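Local structure of MGS-M4 (Unidentified, 4Q3M) at residues I42-A45 with M46-N50; F241-F244 with D245-L248; F138-H141 with H142-L146; K32-E36 with G37-H41. The protein is an aldo-keto reductase with a TIM-barrel fold and unknown substrate, probably interconverting carbonyl compounds and alcohols with a nicotinamide cofactor. All coordinates share one frame; numbering follows the deposited sequence.

All four contacts are local, each within one continuous piece of the alpha/beta barrel, yet they differ with their place in it. Interaction 1 lies nearest the chain centre, about 11 Å from it, where strand 41-43 runs into its following loop. Interaction 4 adjoins it in sequence and turns helix 26-37 toward that same strand, mainly through backbone bonds. Interaction 3 is the buried one, an aromatic and apolar helix start at the subunit interface. Interaction 2 is a surface contact with no hydrogen bond between its segments: two carboxylates come close, Lys210 bridging to Asp245 and more weakly to Asp242, beside a small apolar contact. Interactions 2 and 4 touch through Phe241, packed on Gly37, Gly38 and Tyr39.

Interaction 1: I42-A45 with M46-N50; sequences IDTA and MIYGN
Thr44 OG1 donates to Asn50 OD1 across 2.5 Å. The hydroxyl lies in the carbonyl plane of the amide, with a C=O...donor angle of 155°. Thr44 sets OG1 opposite its own backbone N (chi1 -177°), which turns the hydroxyl to the amide. Asn50 occupies the N-cap position of helix 51-59, but its carbonyl serves Thr44 and makes no capping bond. Tyr48 folds back in the same turn. Its N reaches Ala45 O at 3.3 Å from above the carbonyl plane, and a second backbone bond joins Gly49 N to Met46 O at 3.2 Å. The methyl of Ala45 covers one face of the Tyr48 ring: CB stands 3.7 Å from the ring centroid, 21° off the normal, in a CH-pi contact. CE2 is the ring atom nearest to that methyl, at 3.5 Å. Around this turn, Lys73 forms a salt bridge with Asp43 OD2 and a hydrogen bond with Thr44 O, and its side chain also touches Tyr48. The grouping of Asp43, Tyr48 and Lys73 at the end of a barrel strand is consistent with part of the aldo-keto reductase Asp-Tyr-Lys-His tetrad. The Thr44-Asn50 bond probably ties the end of the strand to the start of helix 51-59, whereas the Ala45 methyl and the Tyr48 N to Ala45 O bond probably limit how the Tyr48 ring can turn.

Interaction 2: F241-F244 with D245-L248; sequences FDVF and DFTL
An inverse gamma turn centred on Asp242 leads out of helix 234-241 and brings the Asp242 carboxylate up to that of Asp245. The turn's own bond, Val243 N to Phe241 O at 2.6 Å, is weak. Asp242 OD1 and Asp245 OD2 stand 3.4 Å apart, both acceptors, with the carboxylate planes 42° from each other and the two side chains lying roughly perpendicular. Asp242 extends CG opposite its backbone N (chi1 -170°), whereas Asp245 tucks CG between its N and carbonyl carbon (chi1 59°), and these settings bring the carboxylates near each other. Lys210 probably offsets part of the like charge: it makes a salt bridge to Asp245 OD1 and a long, weak ion pair with Asp242 OD2. A leucine in place of Asp242 would probably cost Lys210 its second, weaker acidic partner. The remaining contact is apolar. Val243 CG2 approaches CE2 of the Phe246 ring at 4.1 Å, obliquely, while Val243 CG1 sits over the centre of the neighbouring Phe244 ring, 3.5 Å above its plane. Phe246 also packs on Ile215 and Arg218 of helix 212-222 and meets the ring of His208. Charged groups gather round a lysine while the valine and the phenylalanine rings give the apolar contacts, in a loop joining helices 234-241 and 250-257, which follow the last strand of a TIM barrel.

Interaction 3: F138-H141 with H142-L146; sequences FNVH and HLMYL
Phe138 lies under the first turn of helix 140-149, in the beta-alpha-beta unit of the barrel, and its ring fits into a hollow lined by His142, Leu143 and Leu146. His142 CB meets Phe138 CD2 at 3.6 Å, Leu146 CD2 meets Phe138 CE2 at 3.8 Å, and Leu143 CD2 presses on Phe138 CB, also at 3.8 Å. The imidazole of His142 turns its edge to the phenylalanine face, planes at 72°, in an edge-to-face pair. His141 lies alongside, with CE1 over one face of the His142 ring. Asp270 ties the two histidines together, bonding His142 NE2 and, weakly, His141 NE2; Phe108 stacks on His142. An alanine at His142 would probably leave Asn139 N without its side-chain acceptor, Asp270 without its stronger partner, and a gap between Phe138 and His141. At the subunit interface, the Met144 methyl CE rests against His141 CA at 3.6 Å, and Met144 packs against Met144 of the second subunit. His142 CG, anti to the carbonyl carbon, puts ND1 within reach of Asn139 N. Leu143 N bonds Asn139 O at 3.0 Å, while Asn139 N gives its hydrogen to His142 ND1 across 3.0 Å, at 161°, tilted 30° from the imidazole plane.

Interaction 4: K32-E36 with G37-H41; sequences KAALE and GGYRH
Tyr39 N and Gly38 N turn back onto Ala34 O and Leu35 O, respectively, forming the Schellman motif that ends helix 26-37 before strand 41-43 of the barrel. The backbone bonds carry most of it. Tyr39 N to Ala34 O is the sound one, 3.0 Å at 154°, with its donor above the carbonyl plane; Gly38 N reaches Leu35 O weakly at 3.4 Å, and Gly37 N is likewise weakly bonded to Ala33 O. Gly38 is the C-prime residue, with positive phi, where a side chain would jam against the preceding carbonyl oxygen. The apolar part is a CH-pi contact: the Ala34 methyl lies over one face of the Tyr39 ring, 3.9 Å from its centroid and 30° off the normal, and is nearest to CD1. The phenol end extends to helix 234-241, where OH bonds Ile237 O and the ring meets that of Phe241. The charged group adds further bonds to the main chain. Arg40 bends at chi2 (-58°), and that kink brings its guanidinium back onto the main chain. NH1 is shared between two carbonyls, Leu35 O weakly at 3.1 Å and Tyr39 O at 2.8 Å, the latter oxygen lying in the guanidinium plane.

Interaction 1: I42-A45 with M46-N50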
ATOM      1  N   ILE A  42      10.299  25.131  -1.837  1.00 44.46           N
ATOM      2  CA  ILE A  42      11.305  24.220  -1.302  1.00 44.32           C
ATOM      3  C   ILE A  42      10.670  23.242  -0.317  1.00 50.21           C
ATOM      4  O   ILE A  42       9.932  23.645   0.582  1.00 54.39           O
ATOM      5  CB  ILE A  42      12.445  24.983  -0.599  1.00 46.15           C
ATOM      6  CG1 ILE A  42      13.010  26.071  -1.516  1.00 46.13           C
ATOM      7  CG2 ILE A  42      13.543  24.023  -0.169  1.00 48.75           C
ATOM      8  CD1 ILE A  42      13.730  25.534  -2.733  1.00 47.18           C
ATOM      9  N   ASP A  43      10.960  21.956  -0.492  1.00 48.29           N
ATOM     10  CA  ASP A  43      10.377  20.918   0.351  1.00 43.11           C
ATOM     11  C   ASP A  43      11.442  20.205   1.181  1.00 40.80           C
ATOM     12  O   ASP A  43      12.333  19.555   0.635  1.00 42.45           O
ATOM     13  CB  ASP A  43       9.616  19.906  -0.508  1.00 44.44           C
ATOM     14  CG  ASP A  43       8.931  18.835   0.321  1.00 45.53           C
ATOM     15  OD1 ASP A  43       7.755  19.032   0.692  1.00 47.91           O
ATOM     16  OD2 ASP A  43       9.567  17.796   0.596  1.00 42.79           O
ATOM     17  N   THR A  44      11.342  20.327   2.501  1.00 40.56           N
ATOM     18  CA  THR A  44      12.298  19.689   3.400  1.00 46.64           C
ATOM     19  C   THR A  44      11.594  18.961   4.544  1.00 44.98           C
ATOM     20  O   THR A  44      10.368  18.844   4.555  1.00 40.01           O
ATOM     21  CB  THR A  44      13.293  20.714   3.985  1.00 50.95           C
ATOM     22  OG1 THR A  44      14.261  20.037   4.797  1.00 55.07           O
ATOM     23  CG2 THR A  44      12.568  21.756   4.823  1.00 48.20           C
ATOM     24  N   ALA A  45      12.382  18.465   5.494  1.00 48.14           N
ATOM     25  CA  ALA A  45      11.862  17.758   6.661  1.00 43.31           C
ATOM     26  C   ALA A  45      12.942  17.645   7.732  1.00 41.95           C
ATOM     27  O   ALA A  45      14.129  17.778   7.438  1.00 43.24           O
ATOM     28  CB  ALA A  45      11.349  16.378   6.274  1.00 42.29           C
ATOM     29  N   MET A  46      12.529  17.394   8.970  1.00 41.31           N
ATOM     30  CA  MET A  46      13.489  17.317  10.066  1.00 41.65           C
ATOM     31  C   MET A  46      14.359  16.067   9.949  1.00 45.08           C
ATOM     32  O   MET A  46      15.513  16.078  10.377  1.00 46.51           O
ATOM     33  CB  MET A  46      12.774  17.359  11.424  1.00 40.66           C
ATOM     34  CG  MET A  46      12.344  16.013  11.999  1.00 41.33           C
ATOM     35  SD  MET A  46      13.627  15.123  12.913  1.00 51.27           S
ATOM     36  CE  MET A  46      14.446  16.472  13.760  1.00 78.79           C
ATOM     37  N   ILE A  47      13.821  15.008   9.354  1.00 47.65           N
ATOM     38  CA  ILE A  47      14.556  13.756   9.224  1.00 50.48           C
ATOM     39  C   ILE A  47      15.656  13.865   8.169  1.00 55.12           C
ATOM     40  O   ILE A  47      16.617  13.093   8.177  1.00 58.25           O
ATOM     41  CB  ILE A  47      13.611  12.580   8.880  1.00 44.89           C
ATOM     42  CG1 ILE A  47      14.266  11.240   9.224  1.00 48.53           C
ATOM     43  CG2 ILE A  47      13.174  12.635   7.422  1.00 39.89           C
ATOM     44  CD1 ILE A  47      14.638  11.104  10.685  1.00 43.92           C
ATOM     45  N   TYR A  48      15.521  14.836   7.270  1.00 54.95           N
ATOM     46  CA  TYR A  48      16.525  15.062   6.237  1.00 56.59           C
ATOM     47  C   TYR A  48      17.774  15.688   6.840  1.00 55.34           C
ATOM     48  O   TYR A  48      18.879  15.512   6.328  1.00 57.88           O
ATOM     49  CB  TYR A  48      15.973  15.957   5.123  1.00 54.99           C
ATOM     50  CG  TYR A  48      14.759  15.397   4.416  1.00 58.08           C
ATOM     51  CD1 TYR A  48      14.506  14.031   4.399  1.00 58.25           C
ATOM     52  CD2 TYR A  48      13.866  16.236   3.764  1.00 58.39           C
ATOM     53  CE1 TYR A  48      13.396  13.517   3.754  1.00 57.28           C
ATOM     54  CE2 TYR A  48      12.754  15.732   3.115  1.00 58.98           C
ATOM     55  CZ  TYR A  48      12.524  14.373   3.114  1.00 58.67           C
ATOM     56  OH  TYR A  48      11.417  13.868   2.469  1.00 57.44           O
ATOM     57  N   GLY A  49      17.590  16.422   7.933  1.00 52.16           N
ATOM     58  CA  GLY A  49      18.694  17.066   8.618  1.00 52.65           C
ATOM     59  C   GLY A  49      19.377  18.125   7.775  1.00 53.71           C
ATOM     60  O   GLY A  49      20.585  18.331   7.883  1.00 57.03           O
ATOM     61  N   ASN A  50      18.603  18.797   6.927  1.00 49.24           N
ATOM     62  CA  ASN A  50      19.146  19.857   6.086  1.00 52.30           C
ATOM     63  C   ASN A  50      18.397  21.176   6.252  1.00 55.27           C
ATOM     64  O   ASN A  50      18.596  22.109   5.477  1.00 59.36           O
ATOM     65  CB  ASN A  50      19.143  19.432   4.613  1.00 54.17           C
ATOM     66  CG  ASN A  50      17.759  19.051   4.106  1.00 54.14           C
ATOM     67  OD1 ASN A  50      16.737  19.469   4.652  1.00 52.99           O
ATOM     68  ND2 ASN A  50      17.724  18.253   3.046  1.00 54.44           N
TER

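Interaction 2: F241-F244 with D245-L248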
ATOM      1  N   PHE A 241      12.605  21.922 -14.089  1.00 58.84           N
ATOM      2  CA  PHE A 241      11.802  23.133 -13.980  1.00 61.25           C
ATOM      3  C   PHE A 241      11.286  23.585 -15.342  1.00 63.98           C
ATOM      4  O   PHE A 241      10.219  24.191 -15.438  1.00 65.12           O
ATOM      5  CB  PHE A 241      12.609  24.256 -13.331  1.00 62.15           C
ATOM      6  CG  PHE A 241      11.790  25.465 -12.983  1.00 63.53           C
ATOM      7  CD1 PHE A 241      10.943  25.452 -11.887  1.00 63.32           C
ATOM      8  CD2 PHE A 241      11.867  26.616 -13.750  1.00 64.16           C
ATOM      9  CE1 PHE A 241      10.187  26.562 -11.564  1.00 63.62           C
ATOM     10  CE2 PHE A 241      11.115  27.730 -13.431  1.00 64.79           C
ATOM     11  CZ  PHE A 241      10.273  27.703 -12.336  1.00 64.42           C
ATOM     12  N   ASP A 242      12.048  23.295 -16.392  1.00 64.59           N
ATOM     13  CA  ASP A 242      11.631  23.637 -17.748  1.00 65.84           C
ATOM     14  C   ASP A 242      10.461  22.753 -18.163  1.00 61.38           C
ATOM     15  O   ASP A 242      10.623  21.809 -18.936  1.00 60.23           O
ATOM     16  CB  ASP A 242      12.793  23.487 -18.730  1.00 66.29           C
ATOM     17  CG  ASP A 242      12.477  24.063 -20.097  1.00 67.57           C
ATOM     18  OD1 ASP A 242      11.589  24.938 -20.182  1.00 65.81           O
ATOM     19  OD2 ASP A 242      13.115  23.642 -21.084  1.00 71.24           O
ATOM     20  N   VAL A 243       9.281  23.073 -17.642  1.00 58.10           N
ATOM     21  CA  VAL A 243       8.118  22.214 -17.802  1.00 57.49           C
ATOM     22  C   VAL A 243       6.859  23.061 -18.024  1.00 61.31           C
ATOM     23  O   VAL A 243       5.734  22.560 -17.988  1.00 58.90           O
ATOM     24  CB  VAL A 243       7.957  21.289 -16.566  1.00 61.22           C
ATOM     25  CG1 VAL A 243       7.374  22.052 -15.384  1.00 60.03           C
ATOM     26  CG2 VAL A 243       7.122  20.065 -16.900  1.00 62.16           C
ATOM     27  N   PHE A 244       7.062  24.350 -18.278  1.00 65.69           N
ATOM     28  CA  PHE A 244       5.948  25.270 -18.479  1.00 65.50           C
ATOM     29  C   PHE A 244       5.979  25.918 -19.860  1.00 68.24           C
ATOM     30  O   PHE A 244       5.426  27.000 -20.058  1.00 69.15           O
ATOM     31  CB  PHE A 244       5.952  26.353 -17.399  1.00 68.51           C
ATOM     32  CG  PHE A 244       5.978  25.810 -16.000  1.00 68.48           C
ATOM     33  CD1 PHE A 244       4.825  25.314 -15.415  1.00 66.00           C
ATOM     34  CD2 PHE A 244       7.154  25.797 -15.271  1.00 69.19           C
ATOM     35  CE1 PHE A 244       4.846  24.814 -14.128  1.00 62.71           C
ATOM     36  CE2 PHE A 244       7.182  25.300 -13.983  1.00 66.14           C
ATOM     37  CZ  PHE A 244       6.025  24.806 -13.411  1.00 64.36           C
ATOM     38  N   ASP A 245       6.626  25.255 -20.813  1.00 69.28           N
ATOM     39  CA  ASP A 245       6.706  25.770 -22.174  1.00 69.27           C
ATOM     40  C   ASP A 245       6.067  24.806 -23.168  1.00 71.59           C
ATOM     41  O   ASP A 245       6.207  24.967 -24.380  1.00 76.35           O
ATOM     42  CB  ASP A 245       8.161  26.043 -22.561  1.00 67.84           C
ATOM     43  CG  ASP A 245       9.026  24.802 -22.486  1.00 65.59           C
ATOM     44  OD1 ASP A 245       8.666  23.866 -21.742  1.00 61.32           O
ATOM     45  OD2 ASP A 245      10.071  24.764 -23.172  1.00 66.45           O
ATOM     46  N   PHE A 246       5.365  23.804 -22.647  1.00 70.27           N
ATOM     47  CA  PHE A 246       4.667  22.843 -23.493  1.00 69.87           C
ATOM     48  C   PHE A 246       3.501  22.201 -22.748  1.00 68.46           C
ATOM     49  O   PHE A 246       3.320  22.421 -21.550  1.00 63.10           O
ATOM     50  CB  PHE A 246       5.631  21.767 -23.999  1.00 65.29           C
ATOM     51  CG  PHE A 246       5.894  20.669 -23.008  1.00 65.20           C
ATOM     52  CD1 PHE A 246       5.419  19.388 -23.234  1.00 64.17           C
ATOM     53  CD2 PHE A 246       6.617  20.916 -21.852  1.00 65.89           C
ATOM     54  CE1 PHE A 246       5.660  18.372 -22.327  1.00 61.54           C
ATOM     55  CE2 PHE A 246       6.861  19.905 -20.942  1.00 63.36           C
ATOM     56  CZ  PHE A 246       6.383  18.632 -21.181  1.00 61.41           C
ATOM     57  N   THR A 247       2.716  21.405 -23.467  1.00 68.87           N
ATOM     58  CA  THR A 247       1.531  20.776 -22.899  1.00 64.56           C
ATOM     59  C   THR A 247       1.398  19.327 -23.358  1.00 62.21           C
ATOM     60  O   THR A 247       2.059  18.904 -24.305  1.00 63.23           O
ATOM     61  CB  THR A 247       0.253  21.546 -23.284  1.00 65.11           C
ATOM     62  OG1 THR A 247      -0.894  20.872 -22.751  1.00 66.59           O
ATOM     63  CG2 THR A 247       0.122  21.637 -24.796  1.00 68.51           C
ATOM     64  N   LEU A 248       0.541  18.572 -22.679  1.00 58.58           N
ATOM     65  CA  LEU A 248       0.279  17.186 -23.046  1.00 57.02           C
ATOM     66  C   LEU A 248      -1.175  17.013 -23.472  1.00 57.04           C
ATOM     67  O   LEU A 248      -2.091  17.338 -22.716  1.00 53.82           O
ATOM     68  CB  LEU A 248       0.607  16.247 -21.883  1.00 52.94           C
ATOM     69  CG  LEU A 248       2.069  16.210 -21.433  1.00 50.15           C
ATOM     70  CD1 LEU A 248       2.234  15.320 -20.213  1.00 47.16           C
ATOM     71  CD2 LEU A 248       2.966  15.741 -22.569  1.00 50.82           C
TER

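Interaction 3: F138-H141 with H142-L146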
ATOM      1  N   PHE A 138      -0.530   9.491   4.103  1.00 28.43           N
ATOM      2  CA  PHE A 138      -1.820   9.134   4.672  1.00 30.83           C
ATOM      3  C   PHE A 138      -2.705   8.488   3.614  1.00 33.06           C
ATOM      4  O   PHE A 138      -2.881   9.034   2.525  1.00 33.04           O
ATOM      5  CB  PHE A 138      -2.516  10.364   5.261  1.00 22.63           C
ATOM      6  CG  PHE A 138      -2.162  10.636   6.698  1.00 30.18           C
ATOM      7  CD1 PHE A 138      -0.858  10.504   7.145  1.00 31.18           C
ATOM      8  CD2 PHE A 138      -3.136  11.033   7.599  1.00 29.45           C
ATOM      9  CE1 PHE A 138      -0.532  10.757   8.465  1.00 32.98           C
ATOM     10  CE2 PHE A 138      -2.818  11.288   8.921  1.00 31.56           C
ATOM     11  CZ  PHE A 138      -1.514  11.149   9.355  1.00 32.34           C
ATOM     12  N   ASN A 139      -3.252   7.320   3.932  1.00 32.77           N
ATOM     13  CA  ASN A 139      -4.181   6.656   3.029  1.00 30.82           C
ATOM     14  C   ASN A 139      -5.597   7.168   3.266  1.00 30.94           C
ATOM     15  O   ASN A 139      -5.802   8.085   4.061  1.00 28.70           O
ATOM     16  CB  ASN A 139      -4.119   5.138   3.201  1.00 29.18           C
ATOM     17  CG  ASN A 139      -4.420   4.393   1.912  1.00 29.76           C
ATOM     18  OD1 ASN A 139      -4.992   4.955   0.977  1.00 28.31           O
ATOM     19  ND2 ASN A 139      -4.035   3.123   1.856  1.00 28.99           N
ATOM     20  N   VAL A 140      -6.567   6.573   2.580  1.00 35.29           N
ATOM     21  CA  VAL A 140      -7.944   7.058   2.616  1.00 35.75           C
ATOM     22  C   VAL A 140      -8.552   7.035   4.019  1.00 36.69           C
ATOM     23  O   VAL A 140      -9.088   8.043   4.478  1.00 40.47           O
ATOM     24  CB  VAL A 140      -8.847   6.242   1.668  1.00 34.13           C
ATOM     25  CG1 VAL A 140     -10.313   6.582   1.900  1.00 30.29           C
ATOM     26  CG2 VAL A 140      -8.457   6.496   0.218  1.00 28.15           C
ATOM     27  N   HIS A 141      -8.460   5.898   4.704  1.00 36.49           N
ATOM     28  CA  HIS A 141      -9.076   5.772   6.022  1.00 37.70           C
ATOM     29  C   HIS A 141      -8.379   6.645   7.063  1.00 40.50           C
ATOM     30  O   HIS A 141      -8.981   7.019   8.070  1.00 43.74           O
ATOM     31  CB  HIS A 141      -9.098   4.309   6.481  1.00 36.08           C
ATOM     32  CG  HIS A 141      -7.755   3.649   6.495  1.00 38.95           C
ATOM     33  ND1 HIS A 141      -7.119   3.229   5.346  1.00 40.19           N
ATOM     34  CD2 HIS A 141      -6.936   3.317   7.521  1.00 39.69           C
ATOM     35  CE1 HIS A 141      -5.961   2.677   5.663  1.00 40.04           C
ATOM     36  NE2 HIS A 141      -5.826   2.717   6.976  1.00 37.72           N
ATOM     37  N   HIS A 142      -7.117   6.976   6.815  1.00 40.65           N
ATOM     38  CA  HIS A 142      -6.402   7.918   7.668  1.00 39.20           C
ATOM     39  C   HIS A 142      -6.965   9.321   7.475  1.00 40.67           C
ATOM     40  O   HIS A 142      -7.137  10.073   8.434  1.00 44.28           O
ATOM     41  CB  HIS A 142      -4.903   7.903   7.366  1.00 34.43           C
ATOM     42  CG  HIS A 142      -4.273   6.553   7.500  1.00 30.52           C
ATOM     43  ND1 HIS A 142      -3.211   6.146   6.721  1.00 29.14           N
ATOM     44  CD2 HIS A 142      -4.555   5.515   8.323  1.00 27.13           C
ATOM     45  CE1 HIS A 142      -2.866   4.916   7.057  1.00 28.65           C
ATOM     46  NE2 HIS A 142      -3.666   4.510   8.026  1.00 28.83           N
ATOM     47  N   LEU A 143      -7.252   9.662   6.224  1.00 38.96           N
ATOM     48  CA  LEU A 143      -7.808  10.967   5.893  1.00 39.36           C
ATOM     49  C   LEU A 143      -9.237  11.106   6.411  1.00 41.27           C
ATOM     50  O   LEU A 143      -9.623  12.171   6.891  1.00 41.14           O
ATOM     51  CB  LEU A 143      -7.769  11.198   4.382  1.00 40.32           C
ATOM     52  CG  LEU A 143      -6.378  11.266   3.747  1.00 42.28           C
ATOM     53  CD1 LEU A 143      -6.477  11.408   2.234  1.00 43.23           C
ATOM     54  CD2 LEU A 143      -5.574  12.409   4.344  1.00 38.09           C
ATOM     55  N   MET A 144     -10.011  10.027   6.315  1.00 42.65           N
ATOM     56  CA  MET A 144     -11.391  10.022   6.795  1.00 43.70           C
ATOM     57  C   MET A 144     -11.461  10.377   8.276  1.00 45.34           C
ATOM     58  O   MET A 144     -12.386  11.060   8.719  1.00 48.48           O
ATOM     59  CB  MET A 144     -12.050   8.659   6.557  1.00 45.60           C
ATOM     60  CG  MET A 144     -12.205   8.284   5.091  1.00 49.37           C
ATOM     61  SD  MET A 144     -13.394   6.960   4.795  1.00 52.88           S
ATOM     62  CE  MET A 144     -12.627   5.600   5.663  1.00 48.95           C
ATOM     63  N   TYR A 145     -10.474   9.915   9.036  1.00 42.15           N
ATOM     64  CA  TYR A 145     -10.415  10.188  10.465  1.00 40.15           C
ATOM     65  C   TYR A 145     -10.142  11.664  10.735  1.00 41.56           C
ATOM     66  O   TYR A 145     -10.739  12.258  11.632  1.00 43.44           O
ATOM     67  CB  TYR A 145      -9.344   9.321  11.131  1.00 38.80           C
ATOM     68  CG  TYR A 145      -9.292   9.460  12.635  1.00 38.01           C
ATOM     69  CD1 TYR A 145     -10.166   8.748  13.447  1.00 35.47           C
ATOM     70  CD2 TYR A 145      -8.368  10.299  13.244  1.00 34.61           C
ATOM     71  CE1 TYR A 145     -10.123   8.871  14.823  1.00 37.68           C
ATOM     72  CE2 TYR A 145      -8.318  10.427  14.619  1.00 37.72           C
ATOM     73  CZ  TYR A 145      -9.197   9.712  15.404  1.00 42.66           C
ATOM     74  OH  TYR A 145      -9.148   9.837  16.773  1.00 50.45           O
ATOM     75  N   LEU A 146      -9.195  12.216  10.025  1.00 40.04           N
ATOM     76  CA  LEU A 146      -8.901  13.614  10.102  1.00 37.80           C
ATOM     77  C   LEU A 146     -10.041  14.542   9.601  1.00 35.76           C
ATOM     78  O   LEU A 146     -10.317  15.538  10.212  1.00 34.91           O
ATOM     79  CB  LEU A 146      -7.591  13.860   9.375  1.00 34.85           C
ATOM     80  CG  LEU A 146      -6.405  14.399  10.145  1.00 39.78           C
ATOM     81  CD1 LEU A 146      -6.241  13.726  11.483  1.00 39.62           C
ATOM     82  CD2 LEU A 146      -5.161  14.211   9.341  1.00 42.17           C
TER

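Interaction 4: K32-E36 with G37-H41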
ATOM      1  N   LYS A  32      19.729  26.961  -3.783  1.00 78.22           N
ATOM      2  CA  LYS A  32      19.997  28.209  -4.490  1.00 82.67           C
ATOM      3  C   LYS A  32      20.059  28.002  -5.999  1.00 80.56           C
ATOM      4  O   LYS A  32      19.572  28.834  -6.764  1.00 80.75           O
ATOM      5  CB  LYS A  32      21.298  28.841  -3.999  1.00 90.44           C
ATOM      6  CG  LYS A  32      21.601  30.178  -4.649  1.00 99.82           C
ATOM      7  CD  LYS A  32      21.688  31.281  -3.615  1.00107.83           C
ATOM      8  CE  LYS A  32      22.743  30.963  -2.574  1.00112.90           C
ATOM      9  NZ  LYS A  32      22.932  32.091  -1.630  1.00116.36           N
ATOM     10  N   ALA A  33      20.659  26.894  -6.424  1.00 78.63           N
ATOM     11  CA  ALA A  33      20.712  26.549  -7.842  1.00 75.67           C
ATOM     12  C   ALA A  33      19.300  26.411  -8.399  1.00 69.38           C
ATOM     13  O   ALA A  33      19.061  26.634  -9.585  1.00 72.19           O
ATOM     14  CB  ALA A  33      21.497  25.265  -8.054  1.00 61.98           C
ATOM     15  N   ALA A  34      18.369  26.046  -7.522  1.00 61.21           N
ATOM     16  CA  ALA A  34      16.961  25.958  -7.878  1.00 57.68           C
ATOM     17  C   ALA A  34      16.297  27.331  -7.810  1.00 56.87           C
ATOM     18  O   ALA A  34      15.572  27.724  -8.723  1.00 59.83           O
ATOM     19  CB  ALA A  34      16.246  24.978  -6.965  1.00 54.96           C
ATOM     20  N   LEU A  35      16.552  28.056  -6.723  1.00 55.05           N
ATOM     21  CA  LEU A  35      15.973  29.382  -6.525  1.00 59.04           C
ATOM     22  C   LEU A  35      16.370  30.343  -7.643  1.00 66.80           C
ATOM     23  O   LEU A  35      15.557  31.147  -8.098  1.00 69.66           O
ATOM     24  CB  LEU A  35      16.393  29.954  -5.168  1.00 52.95           C
ATOM     25  CG  LEU A  35      15.667  29.402  -3.938  1.00 57.17           C
ATOM     26  CD1 LEU A  35      16.279  29.953  -2.660  1.00 56.34           C
ATOM     27  CD2 LEU A  35      14.182  29.722  -4.001  1.00 48.11           C
ATOM     28  N   GLU A  36      17.622  30.253  -8.082  1.00 69.93           N
ATOM     29  CA  GLU A  36      18.098  31.063  -9.198  1.00 72.97           C
ATOM     30  C   GLU A  36      17.444  30.618 -10.501  1.00 74.57           C
ATOM     31  O   GLU A  36      17.219  31.425 -11.402  1.00 79.75           O
ATOM     32  CB  GLU A  36      19.621  30.977  -9.320  1.00 76.37           C
ATOM     33  CG  GLU A  36      20.381  31.591  -8.156  1.00 80.35           C
ATOM     34  CD  GLU A  36      21.877  31.374  -8.262  1.00 85.46           C
ATOM     35  OE1 GLU A  36      22.618  31.892  -7.400  1.00 89.08           O
ATOM     36  OE2 GLU A  36      22.314  30.685  -9.208  1.00 86.00           O
ATOM     37  N   GLY A  37      17.138  29.327 -10.590  1.00 72.58           N
ATOM     38  CA  GLY A  37      16.536  28.761 -11.782  1.00 71.80           C
ATOM     39  C   GLY A  37      15.082  29.152 -11.969  1.00 67.21           C
ATOM     40  O   GLY A  37      14.546  29.065 -13.074  1.00 65.44           O
ATOM     41  N   GLY A  38      14.439  29.579 -10.887  1.00 64.71           N
ATOM     42  CA  GLY A  38      13.056  30.014 -10.953  1.00 62.31           C
ATOM     43  C   GLY A  38      12.156  29.359  -9.923  1.00 58.40           C
ATOM     44  O   GLY A  38      10.976  29.697  -9.820  1.00 55.18           O
ATOM     45  N   TYR A  39      12.707  28.417  -9.164  1.00 55.35           N
ATOM     46  CA  TYR A  39      11.953  27.746  -8.111  1.00 51.87           C
ATOM     47  C   TYR A  39      11.516  28.729  -7.031  1.00 50.02           C
ATOM     48  O   TYR A  39      12.289  29.591  -6.617  1.00 53.47           O
ATOM     49  CB  TYR A  39      12.782  26.626  -7.475  1.00 51.55           C
ATOM     50  CG  TYR A  39      12.916  25.375  -8.315  1.00 51.57           C
ATOM     51  CD1 TYR A  39      13.771  25.334  -9.408  1.00 56.55           C
ATOM     52  CD2 TYR A  39      12.200  24.225  -8.002  1.00 48.37           C
ATOM     53  CE1 TYR A  39      13.906  24.190 -10.169  1.00 57.26           C
ATOM     54  CE2 TYR A  39      12.327  23.076  -8.760  1.00 49.96           C
ATOM     55  CZ  TYR A  39      13.181  23.065  -9.843  1.00 56.93           C
ATOM     56  OH  TYR A  39      13.312  21.925 -10.602  1.00 61.30           O
ATOM     57  N   ARG A  40      10.273  28.596  -6.585  1.00 48.29           N
ATOM     58  CA  ARG A  40       9.766  29.393  -5.474  1.00 47.42           C
ATOM     59  C   ARG A  40       9.124  28.482  -4.434  1.00 48.28           C
ATOM     60  O   ARG A  40       8.301  28.915  -3.629  1.00 40.03           O
ATOM     61  CB  ARG A  40       8.764  30.440  -5.965  1.00 45.73           C
ATOM     62  CG  ARG A  40       9.387  31.547  -6.803  1.00 48.61           C
ATOM     63  CD  ARG A  40      10.477  32.275  -6.030  1.00 51.11           C
ATOM     64  NE  ARG A  40      11.046  33.386  -6.788  1.00 58.05           N
ATOM     65  CZ  ARG A  40      12.085  33.277  -7.609  1.00 60.73           C
ATOM     66  NH1 ARG A  40      12.676  32.102  -7.783  1.00 61.72           N
ATOM     67  NH2 ARG A  40      12.537  34.342  -8.257  1.00 60.90           N
ATOM     68  N   HIS A  41       9.518  27.213  -4.462  1.00 48.57           N
ATOM     69  CA  HIS A  41       8.972  26.208  -3.560  1.00 49.70           C
ATOM     70  C   HIS A  41      10.062  25.225  -3.142  1.00 49.08           C
ATOM     71  O   HIS A  41      10.679  24.573  -3.983  1.00 54.53           O
ATOM     72  CB  HIS A  41       7.807  25.474  -4.229  1.00 55.57           C
ATOM     73  CG  HIS A  41       7.210  24.381  -3.395  1.00 58.90           C
ATOM     74  ND1 HIS A  41       6.423  23.386  -3.932  1.00 56.77           N
ATOM     75  CD2 HIS A  41       7.276  24.133  -2.065  1.00 60.35           C
ATOM     76  CE1 HIS A  41       6.036  22.567  -2.971  1.00 55.68           C
ATOM     77  NE2 HIS A  41       6.540  22.998  -1.829  1.00 58.08           N
TER